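Local coordinates for putative NAD(P)H-dependent FMN-containing oxidoreductase YwqN (Bacillus subtilis, PDB 1RLI), which probably acts as an FMN-containing oxidoreductase that draws its reducing equivalents from NADH or NADPH, at residues 37-42 and 53-58. Sequence-based numbering, arbitrary orientation.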
loop_
_atom_site.group_PDB
_atom_site.type_symbol
_atom_site.label_atom_id
_atom_site.label_comp_id
_atom_site.label_asym_id
_atom_site.label_seq_id
_atom_site.Cartn_x
_atom_site.Cartn_y
_atom_site.Cartn_z
ATOM N N LEU D 37 14.923 2.212 -22.764
ATOM C CA LEU D 37 16.069 2.268 -21.872
ATOM C C LEU D 37 16.977 1.103 -22.244
ATOM O O LEU D 37 16.602 -0.051 -22.124
ATOM C CB LEU D 37 15.606 2.172 -20.415
ATOM C CG LEU D 37 14.689 3.342 -20.022
ATOM C CD1 LEU D 37 14.222 3.180 -18.581
ATOM C CD2 LEU D 37 15.429 4.661 -20.174
ATOM N N GLN D 38 18.175 1.435 -22.700
ATOM C CA GLN D 38 19.147 0.450 -23.149
ATOM C C GLN D 38 19.680 -0.463 -22.051
ATOM O O GLN D 38 19.786 -0.065 -20.893
ATOM C CB GLN D 38 20.315 1.197 -23.806
ATOM C CG GLN D 38 20.842 0.593 -25.098
ATOM C CD GLN D 38 21.893 1.482 -25.761
ATOM O OE1 GLN D 38 22.392 1.175 -26.847
ATOM N NE2 GLN D 38 22.230 2.589 -25.107
ATOM N N LYS D 39 19.981 -1.709 -22.421
ATOM C CA LYS D 39 20.577 -2.663 -21.490
ATOM C C LYS D 39 21.481 -3.580 -22.297
ATOM O O LYS D 39 21.198 -3.899 -23.458
ATOM C CB LYS D 39 19.525 -3.455 -20.699
ATOM C CG LYS D 39 18.566 -4.311 -21.480
ATOM C CD LYS D 39 17.464 -4.803 -20.542
ATOM C CE LYS D 39 16.498 -5.743 -21.237
ATOM N NZ LYS D 39 15.352 -6.094 -20.357
ATOM N N TYR D 40 22.582 -3.977 -21.672
ATOM C CA TYR D 40 23.595 -4.793 -22.318
ATOM C C TYR D 40 23.769 -6.102 -21.543
ATOM O O TYR D 40 23.785 -6.103 -20.310
ATOM C CB TYR D 40 24.902 -3.991 -22.324
ATOM C CG TYR D 40 25.962 -4.460 -23.284
ATOM C CD1 TYR D 40 25.842 -4.232 -24.654
ATOM C CD2 TYR D 40 27.093 -5.134 -22.823
ATOM C CE1 TYR D 40 26.827 -4.668 -25.547
ATOM C CE2 TYR D 40 28.079 -5.573 -23.703
ATOM C CZ TYR D 40 27.937 -5.339 -25.061
ATOM O OH TYR D 40 28.896 -5.808 -25.934
ATOM N N PRO D 41 23.893 -7.231 -22.254
ATOM C CA PRO D 41 24.064 -8.527 -21.587
ATOM C C PRO D 41 25.361 -8.595 -20.770
ATOM O O PRO D 41 26.356 -7.963 -21.124
ATOM C CB PRO D 41 24.047 -9.523 -22.749
ATOM C CG PRO D 41 24.596 -8.714 -23.908
ATOM C CD PRO D 41 23.919 -7.371 -23.723
ATOM N N ILE D 42 25.341 -9.335 -19.665
ATOM C CA ILE D 42 26.537 -9.470 -18.832
ATOM C C ILE D 42 27.020 -10.914 -18.788
ATOM O O ILE D 42 26.460 -11.782 -19.457
ATOM C CB ILE D 42 26.294 -8.987 -17.377
ATOM C CG1 ILE D 42 25.091 -9.706 -16.772
ATOM C CG2 ILE D 42 26.095 -7.482 -17.347
ATOM C CD1 ILE D 42 24.759 -9.250 -15.363
ATOM N N GLY D 53 17.303 -10.191 -15.666
ATOM C CA GLY D 53 18.411 -10.162 -14.724
ATOM C C GLY D 53 19.751 -10.514 -15.352
ATOM O O GLY D 53 20.771 -10.565 -14.662
ATOM N N GLY D 54 19.755 -10.763 -16.660
ATOM C CA GLY D 54 20.988 -11.100 -17.352
ATOM C C GLY D 54 21.652 -9.889 -17.986
ATOM O O GLY D 54 22.682 -10.004 -18.664
ATOM N N PHE D 55 21.066 -8.719 -17.762
ATOM C CA PHE D 55 21.598 -7.490 -18.322
ATOM C C PHE D 55 22.040 -6.494 -17.269
ATOM O O PHE D 55 21.842 -6.681 -16.060
ATOM C CB PHE D 55 20.553 -6.790 -19.202
ATOM C CG PHE D 55 20.029 -7.635 -20.327
ATOM C CD1 PHE D 55 19.078 -8.621 -20.093
ATOM C CD2 PHE D 55 20.489 -7.440 -21.628
ATOM C CE1 PHE D 55 18.590 -9.404 -21.143
ATOM C CE2 PHE D 55 20.008 -8.217 -22.678
ATOM C CZ PHE D 55 19.056 -9.202 -22.433
ATOM N N ARG D 56 22.644 -5.428 -17.770
ATOM C CA ARG D 56 23.112 -4.309 -16.975
ATOM C C ARG D 56 22.617 -3.091 -17.749
ATOM O O ARG D 56 22.799 -3.010 -18.962
ATOM C CB ARG D 56 24.641 -4.299 -16.925
ATOM C CG ARG D 56 25.257 -2.983 -16.464
ATOM C CD ARG D 56 26.708 -2.878 -16.928
ATOM N NE ARG D 56 26.803 -2.832 -18.387
ATOM C CZ ARG D 56 27.928 -3.009 -19.073
ATOM N NH1 ARG D 56 29.067 -3.248 -18.438
ATOM N NH2 ARG D 56 27.914 -2.952 -20.399
ATOM N N PRO D 57 21.950 -2.144 -17.071
ATOM C CA PRO D 57 21.475 -0.964 -17.798
ATOM C C PRO D 57 22.633 -0.142 -18.363
ATOM O O PRO D 57 23.716 -0.062 -17.762
ATOM C CB PRO D 57 20.708 -0.178 -16.734
ATOM C CG PRO D 57 20.208 -1.273 -15.799
ATOM C CD PRO D 57 21.418 -2.173 -15.696
ATOM N N VAL D 58 22.381 0.471 -19.514
ATOM C CA VAL D 58 23.353 1.325 -20.187
ATOM C C VAL D 58 22.735 2.711 -20.209
ATOM O O VAL D 58 21.634 2.884 -20.730
ATOM C CB VAL D 58 23.591 0.865 -21.645
ATOM C CG1 VAL D 58 24.562 1.827 -22.345
ATOM C CG2 VAL D 58 24.122 -0.560 -21.655
HETATM O O HOH W 1 19.146 2.113 -19.423
HETATM O O HOH W 2 19.327 4.185 -21.991
HETATM O O HOH W 3 16.091 -7.640 -17.536
#
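Tyr40 and Arg56 form the hydrogen-bonded pair at the middle of a short antiparallel ladder, exchanging Tyr40 N–Arg56 O and Arg56 N–Tyr40 O bonds of 2.9 Å each, and the ladder is extended at its two ends by Val58 N to Gln38 O and Ile42 N to Gly54 O. Phe55 buries the largest area of any residue in the contact, and Lys39 lies over its ring. With CG of Lys39 set between its backbone N and carbonyl carbon (chi1 61°), the extended chain runs over one face of the Phe55 ring, CE sitting above the ring centre, 4.1 Å from the centroid. Lys39 NZ adds a cation-pi contact, 4.9 Å from the same centroid. Pro41 CD touches Phe55 at CD2 (4.0 Å). Replacing Phe55 by an alanine is likely to leave the Lys39 chain without the ring face it lies on and its NZ freer to turn. The pairing adds strand 55-57 as the antiparallel edge strand, next to strand 33-41, of the otherwise parallel sheet of this flavodoxin-like fold, and Thr89 of helix 88-95 packs on Lys39 and Pro57. Beside Tyr40, the guanidinium of Arg56 points the same way as the ring, their planes 19° apart, with NH2 3.4 Å from Tyr40 CD2. Val58 CG2 meets Tyr40 CB at 3.6 Å, while Ile42 CG2 packs 3.5 Å from Arg56 CB. A water lies within hydrogen-bonding distance of both Gln38 O and Val58 O where the ladder ends.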